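Local coordinates for protein deacylase (Burkholderia multivorans, PDB 5THW) that probably hydrolyses N-carbamoyl amino acids as a di-zinc amidase of the peptidase M20 family, and is captured here with N-(aminocarbonyl)-beta-alanine bound, at residues A[211-214]-A[215-218]; A[125-128]-A[129-133]; A[355-358]-A[359-362]; A[166-169]-A[170-174]. All coordinates share one frame; numbering follows the deposited sequence.

Interaction 1: A[211-214]-A[215-218]; sequences HIEQ and GPIL. With ZN (zinc ion), chain E; URP (N-(aminocarbonyl)-beta-alanine), chain G.
Glu-213 and Gly-215 bury most of the surface at this turn, where a strand hands over to a helix and one carboxylate grips the backbone N-H groups of the first helical residues. With CG anti to the backbone N (chi1 -178°) and the chain extended beyond it, Glu-213 lies along the peptide of Gly-215. OE1 takes the N-H of Leu-218 at 2.8 Å in a nearly straight bond of 168°, entering on the syn side though tilted out of the carboxylate plane. OE2 offers its syn lone pair to Ile-217 N, 2.9 Å away. Both oxygens are thus spent on the start of helix 217-220, whose N-terminal end would probably favour the negative charge.

The turn belongs to the metal-binding domain of the M20 fold, at the end of strand 206-212, and His-211 and Gln-214 of the same stretch belong to the active site. His-211 binds zinc through NE2 at 2.3 Å, beside His-104 and Asp-115, while its ND1 donates in the ring plane to Ile-212 O at 2.7 Å, which, with the zinc bond, helps to fix the ring's rotation. Gln-214, whose CB points away from residues 215-218, sends NE2 to the ligand's O2 at 3.0 Å; the same nitrogen also bonds to Ser-402 OG.

Interaction 2: A[125-128]-A[129-133]; sequences EVIR and SLNDH
Glu-125 and Ser-129 meet one turn apart in the last part of helix 117-132, the helix that links strand 99-103 to strand 141-145 in a beta-alpha-beta unit of the M20 catalytic domain. Backbone bonds come first. Ser-129 N lies 2.8 Å from Glu-125 O, and the i to i+4 pattern continues to Asp-132 N with Arg-128 O. It closes with His-133 N on Ser-129 O, His-133 being the first residue to leave helical geometry.

Side-chain oxygens add to the first of these bonds. Ser-129 OG is anti to its own carbonyl carbon (chi1 -69°), which brings it back over the preceding turn to donate to Glu-125 O at 3.0 Å; the backbone N of Ser-129 approaches that oxygen from the other face, giving it two donors. The Glu-125 chain bends at chi2, bringing OE1 within 2.9 Å of Ser-129 OG. This carboxylate nevertheless has its strongest polar partner in Asp-28 N and also forms a salt bridge with Arg-31, which Asp-132 shares. The Asn-131 amide bonds to Arg-89 NH2 through OD1 and to Ala-73 O through ND2.

Apolar packing is lighter: Val-126 and Leu-130 lie side by side, pointing the same way, with Val-126 CG1 4.2 Å from Leu-130 CD1, and both reach helix 411-429. At the C-terminal end the His-133 ring folds back, its ND1 donating to Ser-129 O at 3.0 Å from above the carbonyl plane, on the face opposite to that used by His-133 N.

Interaction 3: A[355-358]-A[359-362]; sequences CVQA and VREA
Gln-357 stands between Arg-360 and Glu-361, and its two amide atoms face different partners. The chain leaves with CG anti to the backbone N (chi1 -176°) and then bends at chi2, which swings the amide over the next turn of the helix. OE1 lies at the edge of the Arg-360 guanidinium, near its plane, 2.7 Å from NH1; the bond is weak, with an N-H...O angle of only 122°, and the two planes are 36° apart. NE2 of the same amide donates to Glu-361 OE2 at 3.2 Å. Here the side chains cross at about a right angle, and the donor comes on the anti side of OE2. A single amide therefore bridges a base and an acid that follow each other in sequence.

A bend at chi3 turns the Arg-360 guanidinium back toward the preceding turn, where its NH2 passes Val-356 CG1 at 3.6 Å. Val-356 O lies over one face of that group, while NH2 continues to a salt bridge with Asp-372. On the apolar side of the helix, Val-359 meets Val-227, Val-393 and Phe-208, and Ala-358 and Ala-362 rest on helix 411-429. Such a two-sided surface is characteristic of an amphipathic helix, and helix 353-366 uses it to cover strands 206-212, 225-242 and 390-395 in the alpha/beta catalytic domain of the M20 family.

Interaction 4: A[166-169]-A[170-174]; sequences GVFT and LEYGL
Phe-168 and Tyr-172 overlap their rings where a loop runs into helix 170-175. From the Phe-168 backbone, CB comes first, 3.6 Å from Tyr-172 CD2. CG sits next to the same carbon, also at 3.6 Å. Farther out, CD1 meets Tyr-172 CE2 at 3.6 Å, while CD2 and CE1 touch CE2 more loosely; the overlap falls off toward CZ, which has no tyrosine atom within 4.2 Å. Tyr-172 CE2 thus lies over one face of the phenylalanine, offset toward its rim, and Val-167 CG1 covers the centre of the opposite face. The rings form an offset stack, with centroids 4.8 Å apart and planes inclined by 30°. Tyr-172 reaches this position because its CG is anti to the backbone N (chi1 176°), which directs the ring back toward Phe-168.

Between them in sequence, Thr-169 occupies the N-cap. Its OG1 stands between the backbone N and the carbonyl carbon (chi1 72°), from where it accepts Tyr-172 N at 3.1 Å in a nearly straight bond. The first ordinary helical bond follows from Gly-173 N to Thr-169 O, 3.0 Å long. Capping and stacking therefore both fix Tyr-172, one by its backbone and the other by its ring.

Gly-166 ends the preceding helix, 159-164, in a Schellman motif, leaving a short connection to 170-175. Around this surface corner Tyr-172 lies against Pro-156 and makes a cation-pi contact with Arg-176, Leu-170 touches Thr-81 and Met-82, and Val-167 leans on Gln-386.

Interactions 1, 2 and 3 are buried, whereas interaction 4 lies at the surface. Only interaction 1 holds active-site residues, and its carboxylate serves the start of a helix; interaction 4 begins a helix too, but with a threonine hydroxyl and stacked rings. Interactions 2 and 3 lie on helices 117-132 and 353-366, which both pack on helix 411-429, their centres about 20 Å apart, and each adds side-chain bonds to regular backbone ones: a serine doubling a carbonyl bond in one, an amide between opposite charges in the other. Interaction 3 also rests against strand 206-212, which leads into interaction 1, although their nearest atoms stay about 10 Å apart.

Interaction 1: A[211-214]-A[215-218]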
loop_
_atom_site.group_PDB
_atom_site.type_symbol
_atom_site.label_atom_id
_atom_site.label_comp_id
_atom_site.label_asym_id
_atom_site.label_seq_id
_atom_site.Cartn_x
_atom_site.Cartn_y
_atom_site.Cartn_z
ATOM N N HIS A 211 12.498 -30.547 10.321
ATOM C CA HIS A 211 12.447 -29.208 9.736
ATOM C C HIS A 211 13.857 -28.662 9.544
ATOM O O HIS A 211 14.786 -29.061 10.252
ATOM C CB HIS A 211 11.630 -28.254 10.622
ATOM C CG HIS A 211 10.962 -27.145 9.869
ATOM N ND1 HIS A 211 11.641 -26.033 9.416
ATOM C CD2 HIS A 211 9.677 -26.985 9.476
ATOM C CE1 HIS A 211 10.799 -25.233 8.785
ATOM N NE2 HIS A 211 9.602 -25.790 8.804
ATOM N N ILE A 212 14.012 -27.756 8.569
ATOM C CA ILE A 212 15.255 -26.989 8.465
ATOM C C ILE A 212 15.285 -25.913 9.549
ATOM O O ILE A 212 14.242 -25.399 9.980
ATOM C CB ILE A 212 15.435 -26.351 7.077
ATOM C CG1 ILE A 212 14.250 -25.443 6.751
ATOM C CG2 ILE A 212 15.645 -27.422 6.009
ATOM C CD1 ILE A 212 14.588 -24.314 5.810
ATOM N N GLU A 213 16.498 -25.558 9.986
ATOM C CA GLU A 213 16.657 -24.652 11.124
ATOM C C GLU A 213 16.038 -23.286 10.855
ATOM O O GLU A 213 15.501 -22.645 11.767
ATOM C CB GLU A 213 18.140 -24.486 11.465
ATOM C CG GLU A 213 18.383 -23.587 12.672
ATOM C CD GLU A 213 19.833 -23.143 12.804
ATOM O OE1 GLU A 213 20.734 -23.899 12.374
ATOM O OE2 GLU A 213 20.068 -22.043 13.351
ATOM N N GLN A 214 16.116 -22.820 9.610
ATOM C CA GLN A 214 15.741 -21.461 9.225
ATOM C C GLN A 214 16.618 -20.411 9.903
ATOM O O GLN A 214 16.271 -19.224 9.922
ATOM C CB GLN A 214 14.250 -21.198 9.497
ATOM C CG GLN A 214 13.357 -22.336 8.997
ATOM C CD GLN A 214 11.878 -22.106 9.259
ATOM O OE1 GLN A 214 11.403 -22.301 10.375
ATOM N NE2 GLN A 214 11.136 -21.726 8.217
ATOM N N GLY A 215 17.764 -20.844 10.436
ATOM C CA GLY A 215 18.746 -19.980 11.047
ATOM C C GLY A 215 20.150 -20.485 10.766
ATOM O O GLY A 215 20.339 -21.554 10.174
ATOM N N PRO A 216 21.167 -19.735 11.195
ATOM C CA PRO A 216 22.561 -20.034 10.820
ATOM C C PRO A 216 23.381 -20.880 11.795
ATOM O O PRO A 216 24.558 -21.128 11.504
ATOM C CB PRO A 216 23.158 -18.625 10.729
ATOM C CG PRO A 216 22.465 -17.884 11.824
ATOM C CD PRO A 216 21.051 -18.436 11.885
ATOM N N ILE A 217 22.811 -21.315 12.921
ATOM C CA ILE A 217 23.614 -21.878 14.007
ATOM C C ILE A 217 24.261 -23.202 13.598
ATOM O O ILE A 217 25.479 -23.381 13.749
ATOM C CB ILE A 217 22.756 -22.033 15.274
ATOM C CG1 ILE A 217 22.216 -20.674 15.709
ATOM C CG2 ILE A 217 23.561 -22.679 16.389
ATOM C CD1 ILE A 217 21.469 -20.718 17.014
ATOM N N LEU A 218 23.463 -24.155 13.095
ATOM C CA LEU A 218 23.994 -25.491 12.808
ATOM C C LEU A 218 25.055 -25.454 11.715
ATOM O O LEU A 218 26.038 -26.204 11.773
ATOM C CB LEU A 218 22.870 -26.454 12.424
ATOM C CG LEU A 218 21.870 -26.826 13.521
ATOM C CD1 LEU A 218 20.747 -27.692 12.951
ATOM C CD2 LEU A 218 22.562 -27.539 14.679
HETATM ZN ZN ZN E . 7.756 -24.377 8.545
HETATM O O2 URP G . 8.447 -20.752 9.037
HETATM C C2 URP G . 7.527 -21.448 9.424
HETATM N N3 URP G . 7.120 -22.496 8.721
HETATM N N1 URP G . 6.886 -21.172 10.551
HETATM C C6 URP G . 5.701 -20.330 10.543
HETATM C C5 URP G . 5.393 -19.757 11.919
HETATM C C4 URP G . 6.466 -18.747 12.234
HETATM O O42 URP G . 7.316 -19.030 13.109
HETATM O O41 URP G . 6.466 -17.666 11.604
HETATM O O HOH W 1 6.731 -25.169 10.453
#

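Interaction 2: A[125-128]-A[129-133]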
loop_
_atom_site.group_PDB
_atom_site.type_symbol
_atom_site.label_atom_id
_atom_site.label_comp_id
_atom_site.label_asym_id
_atom_site.label_seq_id
_atom_site.Cartn_x
_atom_site.Cartn_y
_atom_site.Cartn_z
ATOM N N GLU A 125 9.268 -40.665 3.344
ATOM C CA GLU A 125 10.426 -41.532 3.199
ATOM C C GLU A 125 10.528 -42.518 4.359
ATOM O O GLU A 125 11.016 -43.642 4.179
ATOM C CB GLU A 125 11.695 -40.692 3.069
ATOM C CG GLU A 125 12.970 -41.513 3.056
ATOM C CD GLU A 125 13.044 -42.463 1.869
ATOM O OE1 GLU A 125 13.669 -43.533 2.016
ATOM O OE2 GLU A 125 12.460 -42.154 0.804
ATOM N N VAL A 126 10.059 -42.130 5.546
ATOM C CA VAL A 126 10.032 -43.066 6.666
ATOM C C VAL A 126 9.132 -44.249 6.346
ATOM O O VAL A 126 9.497 -45.413 6.565
ATOM C CB VAL A 126 9.579 -42.355 7.951
ATOM C CG1 VAL A 126 9.274 -43.378 9.030
ATOM C CG2 VAL A 126 10.645 -41.363 8.414
ATOM N N ILE A 127 7.943 -43.971 5.803
ATOM C CA ILE A 127 7.007 -45.038 5.460
ATOM C C ILE A 127 7.582 -45.928 4.365
ATOM O O ILE A 127 7.471 -47.158 4.425
ATOM C CB ILE A 127 5.640 -44.446 5.080
ATOM C CG1 ILE A 127 4.987 -43.864 6.335
ATOM C CG2 ILE A 127 4.740 -45.505 4.450
ATOM C CD1 ILE A 127 3.737 -43.088 6.079
ATOM N N ARG A 128 8.212 -45.327 3.355
ATOM C CA ARG A 128 8.818 -46.125 2.294
ATOM C C ARG A 128 9.964 -46.985 2.824
ATOM O O ARG A 128 10.072 -48.168 2.471
ATOM C CB ARG A 128 9.312 -45.212 1.170
ATOM C CG ARG A 128 8.207 -44.580 0.347
ATOM C CD ARG A 128 8.734 -43.445 -0.512
ATOM N NE ARG A 128 7.777 -43.047 -1.542
ATOM C CZ ARG A 128 7.952 -42.022 -2.372
ATOM N NH1 ARG A 128 9.045 -41.270 -2.287
ATOM N NH2 ARG A 128 7.026 -41.742 -3.279
ATOM N N SER A 129 10.801 -46.427 3.706
ATOM C CA SER A 129 11.932 -47.192 4.230
ATOM C C SER A 129 11.458 -48.380 5.058
ATOM O O SER A 129 12.033 -49.474 4.975
ATOM C CB SER A 129 12.844 -46.293 5.072
ATOM O OG SER A 129 13.531 -45.339 4.281
ATOM N N LEU A 130 10.410 -48.184 5.866
ATOM C CA LEU A 130 9.842 -49.293 6.626
ATOM C C LEU A 130 9.316 -50.382 5.699
ATOM O O LEU A 130 9.489 -51.580 5.967
ATOM C CB LEU A 130 8.734 -48.777 7.537
ATOM C CG LEU A 130 9.180 -47.873 8.682
ATOM C CD1 LEU A 130 7.971 -47.310 9.414
ATOM C CD2 LEU A 130 10.091 -48.643 9.636
ATOM N N ASN A 131 8.669 -49.988 4.601
ATOM C CA ASN A 131 8.224 -50.965 3.616
ATOM C C ASN A 131 9.408 -51.681 2.979
ATOM O O ASN A 131 9.351 -52.890 2.733
ATOM C CB ASN A 131 7.371 -50.279 2.551
ATOM C CG ASN A 131 6.083 -49.734 3.110
ATOM O OD1 ASN A 131 5.720 -50.027 4.247
ATOM N ND2 ASN A 131 5.376 -48.944 2.313
ATOM N N ASP A 132 10.481 -50.942 2.680
ATOM C CA ASP A 132 11.642 -51.534 2.019
ATOM C C ASP A 132 12.264 -52.632 2.873
ATOM O O ASP A 132 12.747 -53.641 2.347
ATOM C CB ASP A 132 12.683 -50.450 1.718
ATOM C CG ASP A 132 12.254 -49.504 0.601
ATOM O OD1 ASP A 132 11.360 -49.861 -0.189
ATOM O OD2 ASP A 132 12.818 -48.395 0.512
ATOM N N HIS A 133 12.271 -52.451 4.189
ATOM C CA HIS A 133 12.857 -53.419 5.103
ATOM C C HIS A 133 11.815 -54.344 5.717
ATOM O O HIS A 133 12.148 -55.138 6.602
ATOM C CB HIS A 133 13.644 -52.692 6.193
ATOM C CG HIS A 133 14.822 -51.928 5.672
ATOM N ND1 HIS A 133 14.776 -50.574 5.419
ATOM C CD2 HIS A 133 16.067 -52.333 5.328
ATOM C CE1 HIS A 133 15.948 -50.173 4.959
ATOM N NE2 HIS A 133 16.750 -51.222 4.895
#

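Interaction 3: A[355-358]-A[359-362]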
loop_
_atom_site.group_PDB
_atom_site.type_symbol
_atom_site.label_atom_id
_atom_site.label_comp_id
_atom_site.label_asym_id
_atom_site.label_seq_id
_atom_site.Cartn_x
_atom_site.Cartn_y
_atom_site.Cartn_z
ATOM N N CYS A 355 11.130 -37.607 24.254
ATOM C CA CYS A 355 11.193 -37.454 22.802
ATOM C C CYS A 355 12.468 -36.743 22.374
ATOM O O CYS A 355 13.065 -37.087 21.346
ATOM C CB CYS A 355 9.970 -36.694 22.292
ATOM S SG CYS A 355 8.417 -37.563 22.497
ATOM N N VAL A 356 12.891 -35.732 23.136
ATOM C CA VAL A 356 14.148 -35.058 22.832
ATOM C C VAL A 356 15.309 -36.038 22.928
ATOM O O VAL A 356 16.184 -36.077 22.054
ATOM C CB VAL A 356 14.347 -33.850 23.762
ATOM C CG1 VAL A 356 15.725 -33.258 23.561
ATOM C CG2 VAL A 356 13.280 -32.811 23.507
ATOM N N GLN A 357 15.313 -36.868 23.975
ATOM C CA GLN A 357 16.402 -37.822 24.171
ATOM C C GLN A 357 16.431 -38.861 23.057
ATOM O O GLN A 357 17.509 -39.306 22.646
ATOM C CB GLN A 357 16.257 -38.495 25.539
ATOM C CG GLN A 357 17.376 -39.467 25.933
ATOM C CD GLN A 357 18.732 -38.802 26.118
ATOM O OE1 GLN A 357 18.819 -37.605 26.391
ATOM N NE2 GLN A 357 19.798 -39.589 25.993
ATOM N N ALA A 358 15.259 -39.269 22.563
ATOM C CA ALA A 358 15.218 -40.206 21.444
ATOM C C ALA A 358 15.839 -39.597 20.193
ATOM O O ALA A 358 16.504 -40.294 19.418
ATOM C CB ALA A 358 13.779 -40.646 21.170
ATOM N N VAL A 359 15.612 -38.298 19.969
ATOM C CA VAL A 359 16.247 -37.610 18.848
ATOM C C VAL A 359 17.753 -37.549 19.054
ATOM O O VAL A 359 18.539 -37.819 18.139
ATOM C CB VAL A 359 15.650 -36.203 18.675
ATOM C CG1 VAL A 359 16.490 -35.393 17.705
ATOM C CG2 VAL A 359 14.204 -36.292 18.200
ATOM N N ARG A 360 18.173 -37.195 20.266
ATOM C CA ARG A 360 19.595 -37.129 20.569
ATOM C C ARG A 360 20.254 -38.489 20.374
ATOM O O ARG A 360 21.358 -38.583 19.822
ATOM C CB ARG A 360 19.782 -36.629 22.001
ATOM C CG ARG A 360 21.181 -36.170 22.340
ATOM C CD ARG A 360 21.256 -35.727 23.787
ATOM N NE ARG A 360 20.662 -34.406 23.989
ATOM C CZ ARG A 360 19.517 -34.189 24.630
ATOM N NH1 ARG A 360 18.832 -35.214 25.126
ATOM N NH2 ARG A 360 19.054 -32.951 24.772
ATOM N N GLU A 361 19.583 -39.558 20.812
ATOM C CA GLU A 361 20.145 -40.900 20.699
ATOM C C GLU A 361 20.254 -41.346 19.246
ATOM O O GLU A 361 21.208 -42.038 18.876
ATOM C CB GLU A 361 19.286 -41.881 21.490
ATOM C CG GLU A 361 19.583 -41.895 22.977
ATOM C CD GLU A 361 18.457 -42.499 23.786
ATOM O OE1 GLU A 361 17.593 -43.178 23.191
ATOM O OE2 GLU A 361 18.436 -42.298 25.017
ATOM N N ALA A 362 19.289 -40.965 18.407
ATOM C CA ALA A 362 19.365 -41.320 16.996
ATOM C C ALA A 362 20.569 -40.664 16.327
ATOM O O ALA A 362 21.341 -41.328 15.623
ATOM C CB ALA A 362 18.066 -40.935 16.286
#

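Interaction 4: A[166-169]-A[170-174]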
loop_
_atom_site.group_PDB
_atom_site.type_symbol
_atom_site.label_atom_id
_atom_site.label_comp_id
_atom_site.label_asym_id
_atom_site.label_seq_id
_atom_site.Cartn_x
_atom_site.Cartn_y
_atom_site.Cartn_z
ATOM N N GLY A 166 -6.936 -28.316 20.499
ATOM C CA GLY A 166 -7.900 -27.689 21.378
ATOM C C GLY A 166 -7.597 -26.255 21.752
ATOM O O GLY A 166 -8.319 -25.684 22.578
ATOM N N VAL A 167 -6.540 -25.664 21.190
ATOM C CA VAL A 167 -6.227 -24.268 21.474
ATOM C C VAL A 167 -7.266 -23.349 20.840
ATOM O O VAL A 167 -7.718 -22.378 21.459
ATOM C CB VAL A 167 -4.801 -23.937 20.989
ATOM C CG1 VAL A 167 -4.484 -22.459 21.199
ATOM C CG2 VAL A 167 -3.767 -24.824 21.689
ATOM N N PHE A 168 -7.688 -23.654 19.613
ATOM C CA PHE A 168 -8.697 -22.867 18.922
ATOM C C PHE A 168 -9.900 -23.737 18.593
ATOM O O PHE A 168 -9.768 -24.938 18.345
ATOM C CB PHE A 168 -8.168 -22.261 17.613
ATOM C CG PHE A 168 -6.892 -21.496 17.764
ATOM C CD1 PHE A 168 -6.833 -20.364 18.560
ATOM C CD2 PHE A 168 -5.761 -21.877 17.061
ATOM C CE1 PHE A 168 -5.658 -19.652 18.682
ATOM C CE2 PHE A 168 -4.582 -21.163 17.176
ATOM C CZ PHE A 168 -4.530 -20.049 17.987
ATOM N N THR A 169 -11.067 -23.101 18.541
ATOM C CA THR A 169 -12.280 -23.770 18.109
ATOM C C THR A 169 -12.301 -23.902 16.590
ATOM O O THR A 169 -11.581 -23.208 15.866
ATOM C CB THR A 169 -13.517 -23.004 18.573
ATOM O OG1 THR A 169 -13.655 -21.800 17.804
ATOM C CG2 THR A 169 -13.389 -22.647 20.049
ATOM N N LEU A 170 -13.144 -24.818 16.109
ATOM C CA LEU A 170 -13.271 -25.009 14.671
ATOM C C LEU A 170 -13.825 -23.759 14.005
ATOM O O LEU A 170 -13.397 -23.396 12.903
ATOM C CB LEU A 170 -14.152 -26.224 14.375
ATOM C CG LEU A 170 -14.371 -26.547 12.894
ATOM C CD1 LEU A 170 -13.052 -26.867 12.186
ATOM C CD2 LEU A 170 -15.371 -27.687 12.721
ATOM N N GLU A 171 -14.776 -23.086 14.662
ATOM C CA GLU A 171 -15.354 -21.866 14.108
ATOM C C GLU A 171 -14.288 -20.792 13.924
ATOM O O GLU A 171 -14.282 -20.075 12.916
ATOM C CB GLU A 171 -16.469 -21.365 15.026
ATOM C CG GLU A 171 -17.346 -20.277 14.433
ATOM C CD GLU A 171 -18.452 -19.855 15.393
ATOM O OE1 GLU A 171 -18.365 -20.201 16.594
ATOM O OE2 GLU A 171 -19.410 -19.184 14.952
ATOM N N TYR A 172 -13.369 -20.679 14.885
ATOM C CA TYR A 172 -12.261 -19.741 14.750
ATOM C C TYR A 172 -11.356 -20.125 13.583
ATOM O O TYR A 172 -10.990 -19.275 12.762
ATOM C CB TYR A 172 -11.466 -19.680 16.058
ATOM C CG TYR A 172 -10.232 -18.799 15.970
ATOM C CD1 TYR A 172 -10.321 -17.419 16.130
ATOM C CD2 TYR A 172 -8.979 -19.349 15.711
ATOM C CE1 TYR A 172 -9.198 -16.614 16.041
ATOM C CE2 TYR A 172 -7.852 -18.550 15.620
ATOM C CZ TYR A 172 -7.968 -17.185 15.783
ATOM O OH TYR A 172 -6.850 -16.396 15.688
ATOM N N GLY A 173 -10.981 -21.404 13.497
ATOM C CA GLY A 173 -10.105 -21.832 12.417
ATOM C C GLY A 173 -10.704 -21.588 11.045
ATOM O O GLY A 173 -10.020 -21.121 10.131
ATOM N N LEU A 174 -11.996 -21.881 10.887
ATOM C CA LEU A 174 -12.649 -21.744 9.593
ATOM C C LEU A 174 -12.966 -20.294 9.228
ATOM O O LEU A 174 -13.143 -19.996 8.043
ATOM C CB LEU A 174 -13.933 -22.571 9.580
ATOM C CG LEU A 174 -13.795 -24.089 9.709
ATOM C CD1 LEU A 174 -15.163 -24.703 9.862
ATOM C CD2 LEU A 174 -13.059 -24.689 8.519
#